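Local coordinates for protein YiiM (Escherichia coli, PDB 1O65), which is of unproven function but carries a MOSC domain and is thought to bind molybdenum and act as an oxidoreductase on nitrogenous compounds, at residues D18-K23 / F91-F96; L78-E83 / S142-L147. All coordinates share one frame; numbering follows the deposited sequence.

Interaction 1. Residues D18-K23 / F91-F96; sequences DVYTGK and FVAPAF
Tyr20 on strand 14-21 meets Pro94, in the loop between helix 75-83 and strand 100-102, with their CA atoms 6.9 Å apart; no hydrogen bond joins the two segments, so this is a strand packed against a loop and not a pair of strands. On the strand side Tyr20 makes the whole contact; on the loop side Pro94 and Ala93 share it. The Tyr20 side chain leaves the strand toward the loop with CG anti to its carbonyl carbon (chi1 -58°), and Pro94 CB lies over one face of the phenol, with CG and CD beyond the rim on the CD2 side. Pro94 CB stands 3.9 Å from the ring centroid and 21° off the normal, which meets the geometry of a CH-pi interaction. Pro94 CG reaches Tyr20 CD2 at 3.5 Å, and Pro94 CD lies 3.6 Å from Tyr20 CE2. Ala93 covers the far end of the tyrosine, its CB lying 3.7 Å from Tyr20 OH in an oblique approach. The cis peptide bond between Ala93 and Pro94 probably helps to turn the CB atoms of both toward the same tyrosine. Ala95 N donates to Val92 O at 2.8 Å across the cis bond, as in a type VI (cis-proline) beta turn with Ala93 and Pro94 at its corners. Strand 100-102 lies alongside, where Ser101 touches both Tyr20 and Ala93, and Asn99 ND2 bonds to Tyr20 O. With 144 Å² buried and no polar bond across, the contact implies cohesion by shape and dispersion, with a proline C-H over the electron-rich phenol probably adding a weak electrostatic part.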
ATOM      1  N   ASP A  18      13.915   1.580   4.118  1.00 29.55           N
ATOM      2  CA  ASP A  18      14.268   2.980   3.879  1.00 29.39           C
ATOM      3  C   ASP A  18      12.984   3.799   4.077  1.00 29.47           C
ATOM      4  O   ASP A  18      11.920   3.366   3.615  1.00 27.64           O
ATOM      5  CB  ASP A  18      14.790   3.148   2.447  1.00 29.84           C
ATOM      6  CG  ASP A  18      16.162   2.520   2.280  1.00 28.90           C
ATOM      7  OD1 ASP A  18      16.920   2.491   3.284  1.00 30.50           O
ATOM      8  OD2 ASP A  18      16.497   2.077   1.179  1.00 27.40           O
ATOM      9  N   VAL A  19      13.095   4.922   4.749  1.00 29.09           N
ATOM     10  CA  VAL A  19      12.015   5.797   5.144  1.00 28.88           C
ATOM     11  C   VAL A  19      12.054   7.134   4.429  1.00 29.75           C
ATOM     12  O   VAL A  19      13.120   7.745   4.299  1.00 29.53           O
ATOM     13  CB  VAL A  19      12.127   6.109   6.667  1.00 29.58           C
ATOM     14  CG1 VAL A  19      10.899   6.878   7.149  1.00 28.11           C
ATOM     15  CG2 VAL A  19      12.372   4.863   7.475  1.00 27.10           C
ATOM     16  N   TYR A  20      10.929   7.582   3.890  1.00 30.61           N
ATOM     17  CA  TYR A  20      10.836   8.839   3.171  1.00 32.31           C
ATOM     18  C   TYR A  20       9.639   9.656   3.645  1.00 34.18           C
ATOM     19  O   TYR A  20       8.595   9.099   3.988  1.00 34.32           O
ATOM     20  CB  TYR A  20      10.704   8.691   1.656  1.00 31.76           C
ATOM     21  CG  TYR A  20      11.835   7.930   0.992  1.00 32.58           C
ATOM     22  CD1 TYR A  20      11.841   6.544   1.030  1.00 31.09           C
ATOM     23  CD2 TYR A  20      12.895   8.583   0.368  1.00 32.30           C
ATOM     24  CE1 TYR A  20      12.870   5.820   0.462  1.00 33.67           C
ATOM     25  CE2 TYR A  20      13.923   7.865  -0.217  1.00 31.73           C
ATOM     26  CZ  TYR A  20      13.906   6.492  -0.175  1.00 32.38           C
ATOM     27  OH  TYR A  20      14.898   5.741  -0.750  1.00 32.47           O
ATOM     28  N   THR A  21       9.820  10.963   3.799  1.00 35.53           N
ATOM     29  CA  THR A  21       8.736  11.841   4.182  1.00 37.91           C
ATOM     30  C   THR A  21       8.892  13.168   3.414  1.00 40.49           C
ATOM     31  O   THR A  21       9.963  13.460   2.900  1.00 39.55           O
ATOM     32  CB  THR A  21       8.653  12.187   5.670  1.00 35.82           C
ATOM     33  OG1 THR A  21       9.799  12.974   6.014  1.00 31.92           O
ATOM     34  CG2 THR A  21       8.554  10.975   6.572  1.00 32.95           C
ATOM     35  N   GLY A  22       7.801  13.900   3.351  1.00 43.08           N
ATOM     36  CA  GLY A  22       7.742  15.194   2.706  1.00 46.70           C
ATOM     37  C   GLY A  22       6.345  15.795   2.841  1.00 48.82           C
ATOM     38  O   GLY A  22       5.465  15.198   3.450  1.00 48.56           O
ATOM     39  N   LYS A  23       6.192  16.996   2.310  1.00 51.56           N
ATOM     40  CA  LYS A  23       4.906  17.696   2.297  1.00 53.40           C
ATOM     41  C   LYS A  23       4.410  17.662   0.829  1.00 54.64           C
ATOM     42  O   LYS A  23       5.298  17.310   0.005  1.00 55.46           O
ATOM     43  CB  LYS A  23       5.037  19.138   2.758  1.00 53.58           C
ATOM     44  N   PHE A  91      12.379   6.122 -12.158  1.00 34.89           N
ATOM     45  CA  PHE A  91      11.907   4.982 -11.388  1.00 35.20           C
ATOM     46  C   PHE A  91      12.834   4.601 -10.265  1.00 35.87           C
ATOM     47  O   PHE A  91      13.476   3.544 -10.283  1.00 36.15           O
ATOM     48  CB  PHE A  91      11.548   3.827 -12.340  1.00 36.06           C
ATOM     49  CG  PHE A  91      10.418   4.238 -13.266  1.00 37.14           C
ATOM     50  CD1 PHE A  91       9.101   4.176 -12.860  1.00 36.23           C
ATOM     51  CD2 PHE A  91      10.701   4.744 -14.533  1.00 37.21           C
ATOM     52  CE1 PHE A  91       8.070   4.569 -13.700  1.00 34.82           C
ATOM     53  CE2 PHE A  91       9.670   5.130 -15.375  1.00 38.73           C
ATOM     54  CZ  PHE A  91       8.352   5.054 -14.964  1.00 32.97           C
ATOM     55  N   VAL A  92      12.899   5.456  -9.236  1.00 34.76           N
ATOM     56  CA  VAL A  92      13.690   5.249  -8.045  1.00 34.51           C
ATOM     57  C   VAL A  92      12.867   5.713  -6.832  1.00 35.32           C
ATOM     58  O   VAL A  92      12.037   6.617  -6.981  1.00 35.72           O
ATOM     59  CB  VAL A  92      15.040   5.970  -8.041  1.00 34.31           C
ATOM     60  CG1 VAL A  92      15.971   5.489  -9.143  1.00 35.29           C
ATOM     61  CG2 VAL A  92      14.894   7.480  -8.209  1.00 34.18           C
ATOM     62  N   ALA A  93      12.971   5.025  -5.711  1.00 34.71           N
ATOM     63  CA  ALA A  93      12.230   5.430  -4.511  1.00 35.77           C
ATOM     64  C   ALA A  93      12.593   6.877  -4.187  1.00 35.17           C
ATOM     65  O   ALA A  93      13.744   7.267  -4.390  1.00 36.20           O
ATOM     66  CB  ALA A  93      12.632   4.478  -3.387  1.00 34.78           C
ATOM     67  N   PRO A  94      11.661   7.708  -3.753  1.00 34.59           N
ATOM     68  CA  PRO A  94      10.276   7.310  -3.564  1.00 34.13           C
ATOM     69  C   PRO A  94       9.354   7.918  -4.600  1.00 34.38           C
ATOM     70  O   PRO A  94       8.307   8.510  -4.274  1.00 34.17           O
ATOM     71  CB  PRO A  94       9.986   7.897  -2.178  1.00 34.45           C
ATOM     72  CG  PRO A  94      10.696   9.227  -2.247  1.00 34.04           C
ATOM     73  CD  PRO A  94      11.952   8.969  -3.018  1.00 33.75           C
ATOM     74  N   ALA A  95       9.629   7.656  -5.879  1.00 32.54           N
ATOM     75  CA  ALA A  95       8.847   8.223  -6.963  1.00 32.14           C
ATOM     76  C   ALA A  95       7.355   7.970  -6.829  1.00 32.66           C
ATOM     77  O   ALA A  95       6.542   8.784  -7.263  1.00 31.15           O
ATOM     78  CB  ALA A  95       9.322   7.715  -8.316  1.00 29.29           C
ATOM     79  N   PHE A  96       6.947   6.844  -6.248  1.00 33.26           N
ATOM     80  CA  PHE A  96       5.515   6.565  -6.118  1.00 33.19           C
ATOM     81  C   PHE A  96       4.900   7.169  -4.875  1.00 31.17           C
ATOM     82  O   PHE A  96       3.735   6.864  -4.595  1.00 31.78           O
ATOM     83  CB  PHE A  96       5.264   5.044  -6.191  1.00 36.22           C
ATOM     84  CG  PHE A  96       5.284   4.539  -7.614  1.00 37.67           C
ATOM     85  CD1 PHE A  96       4.147   4.582  -8.400  1.00 37.23           C
ATOM     86  CD2 PHE A  96       6.456   4.066  -8.179  1.00 38.61           C
ATOM     87  CE1 PHE A  96       4.173   4.143  -9.710  1.00 37.58           C
ATOM     88  CE2 PHE A  96       6.495   3.622  -9.492  1.00 37.46           C
ATOM     89  CZ  PHE A  96       5.354   3.658 -10.258  1.00 36.53           C
TER

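Interaction 2. Residues L78-E83 / S142-L147; sequences LYWARE and SDIAQL
The indole of Trp80 has a different neighbour on each face: Ile144 CD1 on one, Tyr79 CD2 on the opposite one. Ile144 CD1 is 4.0 Å from the centroid of the six-membered ring and 13° off its normal, a CH-pi contact over the face. On the other side Tyr79 CD2 stands 3.6 Å above the indole plane, while Trp80 CZ3 meets the tyrosine ring at its edge, in plane; Glu83 CG lies over one face of the Tyr79 ring. Leu147 adds an oblique approach, its CB 3.8 Å from Trp80 CH2. With CG1 of Ile144 anti to the backbone N (chi1 -171°), chi2 of 77° then turns CD1 toward the indole. The contact is wholly apolar across the segments, and the one polar atom of the buried indole, NE1, is bonded to Tyr72 OH. Between the two segments Trp80 carries the contact from helix 75-83, its CA still 9.6 Å from the CA of Ile144, while Tyr79 touches Thr151 farther along helix 144-151. Met148 and Thr151 also touch Trp80, Leu135 and Asn136 of helix 134-138 touch Ile144, and the Tyr72 bond ties the indole to strand 69-73.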
ATOM      1  N   LEU A  78      12.439  -2.090 -11.031  1.00 29.73           N
ATOM      2  CA  LEU A  78      13.072  -2.882 -12.092  1.00 31.88           C
ATOM      3  C   LEU A  78      12.071  -3.037 -13.246  1.00 33.13           C
ATOM      4  O   LEU A  78      12.364  -2.729 -14.404  1.00 34.73           O
ATOM      5  CB  LEU A  78      13.446  -4.275 -11.584  1.00 30.39           C
ATOM      6  CG  LEU A  78      14.494  -4.310 -10.459  1.00 34.84           C
ATOM      7  CD1 LEU A  78      14.610  -5.730  -9.900  1.00 33.33           C
ATOM      8  CD2 LEU A  78      15.843  -3.816 -10.983  1.00 28.35           C
ATOM      9  N   TYR A  79      10.863  -3.513 -12.934  1.00 32.09           N
ATOM     10  CA  TYR A  79       9.845  -3.651 -13.959  1.00 32.70           C
ATOM     11  C   TYR A  79       9.565  -2.334 -14.679  1.00 32.74           C
ATOM     12  O   TYR A  79       9.491  -2.296 -15.915  1.00 32.98           O
ATOM     13  CB  TYR A  79       8.555  -4.224 -13.367  1.00 32.51           C
ATOM     14  CG  TYR A  79       7.418  -4.263 -14.381  1.00 32.45           C
ATOM     15  CD1 TYR A  79       7.245  -5.330 -15.236  1.00 32.34           C
ATOM     16  CD2 TYR A  79       6.529  -3.207 -14.469  1.00 32.81           C
ATOM     17  CE1 TYR A  79       6.212  -5.338 -16.158  1.00 34.17           C
ATOM     18  CE2 TYR A  79       5.488  -3.218 -15.368  1.00 33.19           C
ATOM     19  CZ  TYR A  79       5.335  -4.276 -16.219  1.00 34.78           C
ATOM     20  OH  TYR A  79       4.297  -4.266 -17.129  1.00 35.67           O
ATOM     21  N   TRP A  80       9.382  -1.223 -13.968  1.00 32.45           N
ATOM     22  CA  TRP A  80       9.072   0.029 -14.662  1.00 33.03           C
ATOM     23  C   TRP A  80      10.224   0.526 -15.509  1.00 34.90           C
ATOM     24  O   TRP A  80       9.991   0.928 -16.661  1.00 35.95           O
ATOM     25  CB  TRP A  80       8.564   1.107 -13.715  1.00 30.28           C
ATOM     26  CG  TRP A  80       7.292   0.729 -13.013  1.00 29.90           C
ATOM     27  CD1 TRP A  80       7.102   0.657 -11.673  1.00 28.93           C
ATOM     28  CD2 TRP A  80       6.044   0.349 -13.626  1.00 29.53           C
ATOM     29  NE1 TRP A  80       5.819   0.244 -11.407  1.00 30.85           N
ATOM     30  CE2 TRP A  80       5.145   0.060 -12.584  1.00 29.55           C
ATOM     31  CE3 TRP A  80       5.596   0.236 -14.940  1.00 27.12           C
ATOM     32  CZ2 TRP A  80       3.818  -0.332 -12.816  1.00 28.52           C
ATOM     33  CZ3 TRP A  80       4.279  -0.131 -15.177  1.00 27.46           C
ATOM     34  CH2 TRP A  80       3.394  -0.426 -14.119  1.00 25.57           C
ATOM     35  N   ALA A  81      11.456   0.476 -15.009  1.00 35.32           N
ATOM     36  CA  ALA A  81      12.604   0.904 -15.794  1.00 38.38           C
ATOM     37  C   ALA A  81      12.713   0.084 -17.081  1.00 39.57           C
ATOM     38  O   ALA A  81      13.040   0.651 -18.116  1.00 39.11           O
ATOM     39  CB  ALA A  81      13.902   0.866 -15.021  1.00 34.91           C
ATOM     40  N   ARG A  82      12.415  -1.199 -17.039  1.00 41.94           N
ATOM     41  CA  ARG A  82      12.453  -2.055 -18.218  1.00 45.09           C
ATOM     42  C   ARG A  82      11.267  -1.806 -19.139  1.00 46.81           C
ATOM     43  O   ARG A  82      11.274  -2.191 -20.310  1.00 47.56           O
ATOM     44  CB  ARG A  82      12.490  -3.514 -17.766  1.00 46.62           C
ATOM     45  CG  ARG A  82      12.531  -4.544 -18.878  1.00 49.58           C
ATOM     46  CD  ARG A  82      12.065  -5.902 -18.364  1.00 52.13           C
ATOM     47  NE  ARG A  82      12.774  -6.303 -17.159  1.00 54.04           N
ATOM     48  CZ  ARG A  82      12.222  -6.842 -16.078  1.00 56.01           C
ATOM     49  NH1 ARG A  82      10.915  -7.073 -15.990  1.00 54.27           N
ATOM     50  NH2 ARG A  82      13.004  -7.163 -15.042  1.00 57.51           N
ATOM     51  N   GLU A  83      10.184  -1.232 -18.623  1.00 48.23           N
ATOM     52  CA  GLU A  83       9.027  -0.925 -19.463  1.00 50.07           C
ATOM     53  C   GLU A  83       9.172   0.448 -20.094  1.00 50.19           C
ATOM     54  O   GLU A  83       8.622   0.768 -21.148  1.00 49.25           O
ATOM     55  CB  GLU A  83       7.747  -1.034 -18.640  1.00 53.57           C
ATOM     56  CG  GLU A  83       7.440  -2.484 -18.238  1.00 55.64           C
ATOM     57  CD  GLU A  83       7.048  -3.300 -19.460  1.00 57.09           C
ATOM     58  OE1 GLU A  83       6.213  -2.791 -20.241  1.00 55.83           O
ATOM     59  OE2 GLU A  83       7.584  -4.417 -19.619  1.00 58.90           O
ATOM     60  N   SER A 142       1.233   9.073 -19.543  1.00 49.93           N
ATOM     61  CA  SER A 142      -0.197   9.246 -19.625  1.00 47.45           C
ATOM     62  C   SER A 142      -1.047   8.157 -19.012  1.00 46.17           C
ATOM     63  O   SER A 142      -2.139   8.487 -18.512  1.00 46.91           O
ATOM     64  CB  SER A 142      -0.619   9.507 -21.078  1.00 45.38           C
ATOM     65  OG  SER A 142      -0.615   8.302 -21.828  1.00 45.85           O
ATOM     66  N   ASP A 143      -0.641   6.898 -19.059  1.00 43.91           N
ATOM     67  CA  ASP A 143      -1.431   5.818 -18.502  1.00 41.51           C
ATOM     68  C   ASP A 143      -0.747   5.030 -17.398  1.00 39.12           C
ATOM     69  O   ASP A 143      -1.091   3.857 -17.222  1.00 36.71           O
ATOM     70  CB  ASP A 143      -1.827   4.857 -19.646  1.00 43.33           C
ATOM     71  CG  ASP A 143      -0.603   4.210 -20.277  1.00 46.16           C
ATOM     72  OD1 ASP A 143       0.495   4.792 -20.157  1.00 47.14           O
ATOM     73  OD2 ASP A 143      -0.730   3.124 -20.884  1.00 47.21           O
ATOM     74  N   ILE A 144       0.145   5.629 -16.612  1.00 37.76           N
ATOM     75  CA  ILE A 144       0.842   4.884 -15.558  1.00 35.67           C
ATOM     76  C   ILE A 144      -0.141   4.404 -14.505  1.00 34.56           C
ATOM     77  O   ILE A 144      -0.079   3.222 -14.104  1.00 34.07           O
ATOM     78  CB  ILE A 144       2.025   5.639 -14.967  1.00 39.25           C
ATOM     79  CG1 ILE A 144       2.879   4.789 -14.019  1.00 41.67           C
ATOM     80  CG2 ILE A 144       1.583   6.884 -14.192  1.00 36.54           C
ATOM     81  CD1 ILE A 144       3.803   3.806 -14.674  1.00 41.78           C
ATOM     82  N   ALA A 145      -1.142   5.207 -14.133  1.00 32.52           N
ATOM     83  CA  ALA A 145      -2.110   4.725 -13.130  1.00 31.29           C
ATOM     84  C   ALA A 145      -2.857   3.502 -13.649  1.00 30.37           C
ATOM     85  O   ALA A 145      -3.036   2.502 -12.925  1.00 29.14           O
ATOM     86  CB  ALA A 145      -3.008   5.818 -12.622  1.00 27.22           C
ATOM     87  N   GLN A 146      -3.255   3.501 -14.916  1.00 29.62           N
ATOM     88  CA  GLN A 146      -3.916   2.310 -15.473  1.00 29.84           C
ATOM     89  C   GLN A 146      -2.949   1.133 -15.407  1.00 28.10           C
ATOM     90  O   GLN A 146      -3.270   0.029 -14.978  1.00 30.89           O
ATOM     91  CB  GLN A 146      -4.394   2.582 -16.894  1.00 29.81           C
ATOM     92  CG  GLN A 146      -5.151   1.426 -17.539  1.00 35.89           C
ATOM     93  CD  GLN A 146      -6.561   1.303 -16.985  1.00 41.31           C
ATOM     94  OE1 GLN A 146      -7.392   2.186 -17.240  1.00 42.67           O
ATOM     95  NE2 GLN A 146      -6.871   0.259 -16.222  1.00 41.69           N
ATOM     96  N   LEU A 147      -1.725   1.314 -15.838  1.00 27.87           N
ATOM     97  CA  LEU A 147      -0.680   0.297 -15.818  1.00 27.19           C
ATOM     98  C   LEU A 147      -0.505  -0.259 -14.413  1.00 25.23           C
ATOM     99  O   LEU A 147      -0.590  -1.474 -14.246  1.00 23.84           O
ATOM    100  CB  LEU A 147       0.600   0.881 -16.404  1.00 26.65           C
ATOM    101  CG  LEU A 147       1.065   0.510 -17.797  1.00 30.20           C
ATOM    102  CD1 LEU A 147      -0.013  -0.003 -18.747  1.00 27.43           C
ATOM    103  CD2 LEU A 147       1.731   1.745 -18.444  1.00 29.53           C
TER

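Overall arrangement
From the N terminus the chain enters interaction 1 on strand 14-21, passes through residues 78-83 of helix 75-83, the first segment of interaction 2, and only then reaches loop 91-96, which closes interaction 1 across 67 intervening residues. Helix 144-151 closes interaction 2 across 58. The segments therefore alternate, so the two loops cross and neither encloses the other. Their centres are 17 Å apart, yet they touch: Phe91 and Phe96 of the loop both pack on Trp80, with Phe96 CZ 3.6 Å from Trp80 NE1. Loop 91-96 thus faces strand 14-21 through Ala93 and Pro94 and helix 75-83 through its phenylalanines, linking the sheet to the helices through the loop.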